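Local coordinates for protein mevalonate kinase (Staphylococcus aureus, PDB 2X7I) that probably transfers the terminal phosphate of ATP to mevalonate, giving 5-phosphomevalonate for isoprenoid synthesis, at residues E130-A135 with I146-I151; A106-F111 with W134-A139; T285-V290 with T301-L306. All coordinates share one frame; numbering follows the deposited sequence.

Contact 1 (E130-A135 with I146-I151); sequences EKANWA and IDTQTI
Thr148 points its CB toward helix 125-140 and meets Ala132 and Asn133 with its two branches spread apart. Its CG2, anti to its own backbone N, rests against the methyl of Ala132 at 3.8 Å between Ala132 CB and Thr148 CG2. The other branch, OG1, stands beside the backbone N (chi1 -53°), and the amide end of Asn133 slants across this side of the threonine. Asn133 leaves its helix to one side of the joint, and only its amide end comes close to Thr148; the backbones are nearest here, 6.9 Å between Asn133 CA and Thr148 CA. Alanine suits its place because its single methyl lets Thr148 CG2 pack close to the helix with no larger side chain between; threonine suits the opposite place because it is oily on one branch and polar on the other. Two polar partners surround Thr148 OG1 by hydrogen bonding, Glu136 OE2 and the carbonyl oxygen of Ser144, and its one proton is probably shared between them or given to one. The buried hydroxyl thus lies in a polar setting, and these two helices of the GHMP kinase N-terminal domain are joined by a small methyl contact beside a polar network.

Contact 2 (A106-F111 with W134-A139); sequences AVAVAF and WAEQIA
The carboxylate of Glu136 is the flat group that takes part, with the methyl of Ala108 beside it, 4.0 Å from Glu136 OE2 to Ala108 CB. Phe111 starts toward helix 125-140 but rests on Val74 of helix 70-80; the indole of Trp134 leads away, the rim of one face lying over Glu130 C and Lys131 CA. Here two helices of the GHMP kinase N-terminal domain, of the ribosomal S5 domain 2-like fold, pack through alanines: helix 103-119 on helix 125-140. Small residues suit this joint, since the backbones come together to 5.8 Å between Ala108 CA and Ala135 CA, and both alanines direct their methyls across it. Glu136 CG lies beside its backbone N (chi1 -67°) and the chain then runs extended, which carries the aliphatic stem past Ala108 and delivers the acid beyond it. That buried acid is satisfied: besides its partner Thr148, it accepts at OE1 from the backbone N of Ser144. Glutamate thus serves both roles, a greasy stem for the helix pair and two oxygens for the polar network next to it. The methyls of Ala108 and Ala135 meet at 4.0 Å between their CB atoms, and Glu136 CG comes nearer still, 3.6 Å from Ala108 CB.

Contact 3 (T285-V290 with T301-L306); sequences TAKNIV and TWIENL
Thr301 meets Val290 near the start of strand 300-305, and each residue directs its CB at the other segment. The hydroxyl of Thr301 sits between its backbone N and carbonyl carbon (chi1 58°), which brings OG1 to 3.4 Å from Val290 CG1; the oxygen's hydrogen bond is made with Glu294, farther along the same helix. A beta-branched residue with one polar branch suits this border position, where the helix offers both a methyl and an acid. Trp302, next in the alternation, turns to the other face of the sheet, where its ring meets Phe34 edge-to-face. Ile303 returns to the helix side and gives the largest share of the packing. Its CG1 lies beside the backbone N (chi1 -66°) and carries CD1 along the helix, while CG2, anti to the backbone N, also touches Ala286 CB. CG1 lies 3.7 Å from Val290 CG2. The terminal CD1 fits among three helix residues, touching Val290 CG2, Ala286 CB and Lys287 CG, the last at 3.9 Å. Ala286 is small enough to admit it, and Lys287, crossing Ile303 at about a right angle, lends its aliphatic stem while the chain runs on extended toward solvent. Glu304 points to the far face, where its carboxylate accepts from the backbone N atoms of Asn35 and Ala36. Asn305 ends the strand, its OD1 hydrogen-bonded to Gly307 N, and Leu306 continues as loop. The helix and strand run nearly antiparallel, at 166° with their axes 9.2 Å apart, as in the last beta-alpha-beta crossover of a ferredoxin-like domain. Helix 283-295 follows strand 276-280 and lies on the sheet, with Ile289 on Leu278 and Ala286 on Val177, while strand 300-305 forms the sheet's edge beside strand 175-180.

From the N terminus, helix 103-119 is the first element used: contact 2 closes the loop that leaves it and returns on helix 125-140. Before that contact is complete, contact 1 has already opened on the same helix, at residues 130-135, and it closes across the short turn that leads into helix 145-153. The two spans therefore overlap, sharing Trp134 and Ala135, and line up three consecutive helices of the N-terminal domain. They meet directly, with centres 7 Å apart. Contact 3 follows in series, with its centre 27 Å from that of contact 1, on the opposite side of the chain's centre, closing a short helix-to-strand loop in the C-terminal domain.

Contact 1 (E130-A135 with I146-I151)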
# COMPACT_ATOMS: atom_id res chain seq x y z
N GLU A 130 -4.84 12.45 12.21
CA GLU A 130 -5.85 12.14 13.21
C GLU A 130 -7.17 11.69 12.57
O GLU A 130 -7.73 10.67 12.95
CB GLU A 130 -6.12 13.35 14.11
CG GLU A 130 -4.89 13.84 14.88
CD GLU A 130 -4.52 12.96 16.04
OE1 GLU A 130 -5.31 12.06 16.39
OE2 GLU A 130 -3.44 13.16 16.61
N LYS A 131 -7.67 12.46 11.60
CA LYS A 131 -8.96 12.17 10.98
C LYS A 131 -8.92 10.90 10.12
O LYS A 131 -9.88 10.15 10.09
CB LYS A 131 -9.43 13.35 10.14
CG LYS A 131 -9.93 14.54 10.94
CD LYS A 131 -11.42 14.41 11.28
CE LYS A 131 -12.05 15.77 11.61
NZ LYS A 131 -13.34 15.66 12.36
N ALA A 132 -7.80 10.67 9.44
CA ALA A 132 -7.65 9.47 8.63
C ALA A 132 -7.58 8.23 9.53
O ALA A 132 -8.21 7.21 9.23
CB ALA A 132 -6.42 9.55 7.73
N ASN A 133 -6.84 8.31 10.62
CA ASN A 133 -6.74 7.17 11.54
C ASN A 133 -8.12 6.86 12.14
O ASN A 133 -8.50 5.70 12.22
CB ASN A 133 -5.67 7.39 12.63
CG ASN A 133 -4.23 7.13 12.12
OD1 ASN A 133 -3.34 7.98 12.25
ND2 ASN A 133 -4.01 5.96 11.54
N TRP A 134 -8.88 7.90 12.48
CA TRP A 134 -10.24 7.73 12.98
C TRP A 134 -11.19 7.12 11.94
O TRP A 134 -12.03 6.27 12.27
CB TRP A 134 -10.84 9.05 13.51
CG TRP A 134 -10.00 9.75 14.59
CD1 TRP A 134 -8.87 9.26 15.23
CD2 TRP A 134 -10.23 11.06 15.13
NE1 TRP A 134 -8.39 10.20 16.11
CE2 TRP A 134 -9.21 11.30 16.08
CE3 TRP A 134 -11.19 12.05 14.90
CZ2 TRP A 134 -9.13 12.50 16.80
CZ3 TRP A 134 -11.12 13.23 15.63
CH2 TRP A 134 -10.09 13.45 16.56
N ALA A 135 -11.04 7.53 10.68
CA ALA A 135 -11.89 7.02 9.59
C ALA A 135 -11.61 5.54 9.29
O ALA A 135 -12.53 4.77 9.06
CB ALA A 135 -11.72 7.87 8.32
N ILE A 146 1.38 3.33 10.83
CA ILE A 146 2.49 3.35 9.87
C ILE A 146 2.02 3.69 8.45
O ILE A 146 2.65 4.50 7.78
CB ILE A 146 3.31 2.03 9.89
CG1 ILE A 146 4.60 2.20 9.09
CG2 ILE A 146 2.50 0.85 9.36
CD1 ILE A 146 5.68 1.13 9.37
N ASP A 147 0.91 3.09 8.02
CA ASP A 147 0.37 3.32 6.67
C ASP A 147 -0.04 4.79 6.52
O ASP A 147 0.35 5.44 5.57
CB ASP A 147 -0.86 2.44 6.39
CG ASP A 147 -0.55 0.93 6.38
OD1 ASP A 147 0.57 0.51 6.76
OD2 ASP A 147 -1.47 0.15 6.00
N THR A 148 -0.78 5.31 7.48
CA THR A 148 -1.26 6.69 7.40
C THR A 148 -0.10 7.70 7.41
O THR A 148 -0.10 8.65 6.63
CB THR A 148 -2.24 7.02 8.54
OG1 THR A 148 -3.30 6.05 8.56
CG2 THR A 148 -2.84 8.42 8.34
N GLN A 149 0.88 7.50 8.28
CA GLN A 149 2.02 8.40 8.35
C GLN A 149 2.88 8.34 7.08
O GLN A 149 3.29 9.37 6.57
CB GLN A 149 2.85 8.12 9.61
CG GLN A 149 4.16 8.92 9.71
CD GLN A 149 3.96 10.44 9.72
OE1 GLN A 149 2.84 10.93 9.86
NE2 GLN A 149 5.07 11.18 9.57
N THR A 150 3.12 7.14 6.57
CA THR A 150 3.90 7.00 5.33
C THR A 150 3.18 7.69 4.17
O THR A 150 3.79 8.45 3.43
CB THR A 150 4.13 5.51 4.97
OG1 THR A 150 4.76 4.84 6.07
CG2 THR A 150 4.99 5.38 3.73
N ILE A 151 1.89 7.44 4.05
CA ILE A 151 1.07 8.03 2.99
C ILE A 151 0.99 9.56 3.07
O ILE A 151 1.29 10.24 2.10
CB ILE A 151 -0.36 7.43 2.98
CG1 ILE A 151 -0.32 5.98 2.49
CG2 ILE A 151 -1.28 8.22 2.06
CD1 ILE A 151 -1.63 5.27 2.70

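Contact 2 (A106-F111 with W134-A139)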
# COMPACT_ATOMS: atom_id res chain seq x y z
N ALA A 106 -5.49 4.52 2.34
CA ALA A 106 -5.60 5.34 1.14
C ALA A 106 -7.01 5.96 0.99
O ALA A 106 -7.14 7.18 0.81
CB ALA A 106 -5.25 4.54 -0.10
N VAL A 107 -8.04 5.12 1.05
CA VAL A 107 -9.42 5.57 1.01
C VAL A 107 -9.66 6.64 2.08
O VAL A 107 -10.26 7.69 1.81
CB VAL A 107 -10.43 4.38 1.17
CG1 VAL A 107 -11.84 4.87 1.42
CG2 VAL A 107 -10.41 3.49 -0.08
N ALA A 108 -9.15 6.40 3.29
CA ALA A 108 -9.38 7.31 4.40
C ALA A 108 -8.70 8.66 4.20
O ALA A 108 -9.29 9.69 4.48
CB ALA A 108 -8.95 6.68 5.71
N VAL A 109 -7.46 8.64 3.72
CA VAL A 109 -6.73 9.88 3.44
C VAL A 109 -7.40 10.67 2.29
O VAL A 109 -7.55 11.89 2.37
CB VAL A 109 -5.25 9.59 3.11
CG1 VAL A 109 -4.52 10.85 2.61
CG2 VAL A 109 -4.54 9.03 4.35
N ALA A 110 -7.81 9.95 1.24
CA ALA A 110 -8.51 10.55 0.10
C ALA A 110 -9.86 11.12 0.52
O ALA A 110 -10.21 12.25 0.15
CB ALA A 110 -8.70 9.52 -0.98
N PHE A 111 -10.61 10.36 1.30
CA PHE A 111 -11.93 10.81 1.73
C PHE A 111 -11.86 12.06 2.63
O PHE A 111 -12.69 12.98 2.49
CB PHE A 111 -12.70 9.71 2.45
CG PHE A 111 -14.08 10.12 2.82
CD1 PHE A 111 -15.10 10.05 1.90
CD2 PHE A 111 -14.34 10.63 4.07
CE1 PHE A 111 -16.38 10.47 2.23
CE2 PHE A 111 -15.61 11.06 4.41
CZ PHE A 111 -16.63 10.98 3.49
N TRP A 134 -8.88 7.90 12.48
CA TRP A 134 -10.24 7.73 12.98
C TRP A 134 -11.19 7.12 11.94
O TRP A 134 -12.03 6.27 12.27
CB TRP A 134 -10.84 9.05 13.51
CG TRP A 134 -10.00 9.75 14.59
CD1 TRP A 134 -8.87 9.26 15.23
CD2 TRP A 134 -10.23 11.06 15.13
NE1 TRP A 134 -8.39 10.20 16.11
CE2 TRP A 134 -9.21 11.30 16.08
CE3 TRP A 134 -11.19 12.05 14.90
CZ2 TRP A 134 -9.13 12.50 16.80
CZ3 TRP A 134 -11.12 13.23 15.63
CH2 TRP A 134 -10.09 13.45 16.56
N ALA A 135 -11.04 7.53 10.68
CA ALA A 135 -11.89 7.02 9.59
C ALA A 135 -11.61 5.54 9.29
O ALA A 135 -12.53 4.77 9.06
CB ALA A 135 -11.72 7.87 8.32
N GLU A 136 -10.34 5.17 9.31
CA GLU A 136 -9.93 3.77 9.19
C GLU A 136 -10.57 2.90 10.28
O GLU A 136 -11.11 1.84 9.99
CB GLU A 136 -8.42 3.66 9.28
CG GLU A 136 -7.70 4.29 8.10
CD GLU A 136 -6.27 4.66 8.43
OE1 GLU A 136 -5.65 3.97 9.26
OE2 GLU A 136 -5.77 5.64 7.85
N GLN A 137 -10.54 3.37 11.52
CA GLN A 137 -11.19 2.67 12.64
C GLN A 137 -12.68 2.43 12.40
O GLN A 137 -13.17 1.32 12.56
CB GLN A 137 -10.96 3.44 13.95
CG GLN A 137 -11.83 3.01 15.13
CD GLN A 137 -11.45 1.65 15.67
OE1 GLN A 137 -10.27 1.31 15.78
NE2 GLN A 137 -12.47 0.86 16.03
N ILE A 138 -13.38 3.49 12.00
CA ILE A 138 -14.82 3.44 11.73
C ILE A 138 -15.17 2.58 10.52
O ILE A 138 -16.09 1.76 10.58
CB ILE A 138 -15.34 4.87 11.48
CG1 ILE A 138 -15.38 5.65 12.80
CG2 ILE A 138 -16.72 4.85 10.83
CD1 ILE A 138 -15.61 7.12 12.58
N ALA A 139 -14.44 2.78 9.42
CA ALA A 139 -14.74 2.11 8.16
C ALA A 139 -14.22 0.67 8.12
O ALA A 139 -14.85 -0.19 7.52
CB ALA A 139 -14.17 2.91 6.97

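Contact 3 (T285-V290 with T301-L306)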
# COMPACT_ATOMS: atom_id res chain seq x y z
N THR A 285 13.54 -3.00 -18.48
CA THR A 285 13.63 -4.33 -17.87
C THR A 285 12.40 -4.58 -16.98
O THR A 285 11.89 -5.70 -16.92
CB THR A 285 14.93 -4.51 -17.03
OG1 THR A 285 16.08 -4.38 -17.87
CG2 THR A 285 14.98 -5.88 -16.39
N ALA A 286 11.93 -3.53 -16.31
CA ALA A 286 10.71 -3.62 -15.51
C ALA A 286 9.50 -3.89 -16.39
O ALA A 286 8.61 -4.65 -16.00
CB ALA A 286 10.50 -2.35 -14.68
N LYS A 287 9.46 -3.30 -17.58
CA LYS A 287 8.36 -3.57 -18.53
C LYS A 287 8.43 -5.00 -19.07
O LYS A 287 7.40 -5.63 -19.32
CB LYS A 287 8.36 -2.57 -19.69
CG LYS A 287 7.95 -1.15 -19.28
CD LYS A 287 8.03 -0.18 -20.46
CE LYS A 287 7.49 1.20 -20.10
NZ LYS A 287 7.75 2.20 -21.18
N ASN A 288 9.64 -5.52 -19.24
CA ASN A 288 9.83 -6.91 -19.68
C ASN A 288 9.41 -7.90 -18.60
O ASN A 288 8.81 -8.93 -18.91
CB ASN A 288 11.29 -7.15 -20.07
CG ASN A 288 11.73 -6.35 -21.27
OD1 ASN A 288 10.92 -5.68 -21.92
ND2 ASN A 288 13.02 -6.40 -21.58
N ILE A 289 9.73 -7.59 -17.35
CA ILE A 289 9.31 -8.42 -16.22
C ILE A 289 7.79 -8.47 -16.14
O ILE A 289 7.22 -9.55 -15.97
CB ILE A 289 9.88 -7.90 -14.88
CG1 ILE A 289 11.38 -8.19 -14.79
CG2 ILE A 289 9.16 -8.54 -13.69
CD1 ILE A 289 12.10 -7.36 -13.75
N VAL A 290 7.15 -7.31 -16.27
CA VAL A 290 5.70 -7.21 -16.20
C VAL A 290 5.06 -8.14 -17.22
O VAL A 290 4.24 -8.98 -16.86
CB VAL A 290 5.20 -5.76 -16.41
CG1 VAL A 290 3.72 -5.72 -16.78
CG2 VAL A 290 5.47 -4.93 -15.16
N THR A 301 -0.24 -6.16 -11.93
CA THR A 301 1.11 -5.65 -11.72
C THR A 301 1.19 -4.13 -11.71
O THR A 301 0.31 -3.46 -12.22
CB THR A 301 2.10 -6.20 -12.78
OG1 THR A 301 1.64 -5.84 -14.09
CG2 THR A 301 2.22 -7.73 -12.67
N TRP A 302 2.24 -3.60 -11.09
CA TRP A 302 2.55 -2.16 -11.11
C TRP A 302 4.06 -1.95 -11.21
O TRP A 302 4.84 -2.76 -10.71
CB TRP A 302 2.08 -1.47 -9.83
CG TRP A 302 0.61 -1.57 -9.51
CD1 TRP A 302 -0.35 -0.65 -9.78
CD2 TRP A 302 -0.04 -2.63 -8.81
NE1 TRP A 302 -1.57 -1.08 -9.31
CE2 TRP A 302 -1.41 -2.29 -8.71
CE3 TRP A 302 0.40 -3.84 -8.26
CZ2 TRP A 302 -2.34 -3.12 -8.08
CZ3 TRP A 302 -0.53 -4.66 -7.64
CH2 TRP A 302 -1.88 -4.30 -7.55
N ILE A 303 4.46 -0.86 -11.84
CA ILE A 303 5.86 -0.47 -11.87
C ILE A 303 6.03 0.77 -11.01
O ILE A 303 5.40 1.80 -11.25
CB ILE A 303 6.35 -0.20 -13.31
CG1 ILE A 303 6.34 -1.49 -14.13
CG2 ILE A 303 7.75 0.40 -13.29
CD1 ILE A 303 6.63 -1.30 -15.61
N GLU A 304 6.89 0.65 -9.99
CA GLU A 304 7.20 1.75 -9.10
C GLU A 304 8.61 2.27 -9.39
O GLU A 304 9.59 1.53 -9.27
CB GLU A 304 7.12 1.26 -7.65
CG GLU A 304 7.29 2.34 -6.57
CD GLU A 304 6.09 3.26 -6.42
OE1 GLU A 304 4.99 2.92 -6.94
OE2 GLU A 304 6.23 4.32 -5.78
N ASN A 305 8.70 3.54 -9.78
CA ASN A 305 9.98 4.24 -9.85
C ASN A 305 10.41 4.56 -8.42
O ASN A 305 9.61 5.09 -7.65
CB ASN A 305 9.86 5.53 -10.65
CG ASN A 305 11.22 6.18 -10.96
OD1 ASN A 305 12.23 5.92 -10.29
ND2 ASN A 305 11.23 7.03 -11.97
N LEU A 306 11.65 4.24 -8.07
CA LEU A 306 12.09 4.42 -6.69
C LEU A 306 12.72 5.79 -6.43
O LEU A 306 13.31 6.02 -5.38
CB LEU A 306 13.00 3.27 -6.25
CG LEU A 306 12.34 1.88 -6.23
CD1 LEU A 306 13.33 0.84 -5.70
CD2 LEU A 306 11.05 1.85 -5.41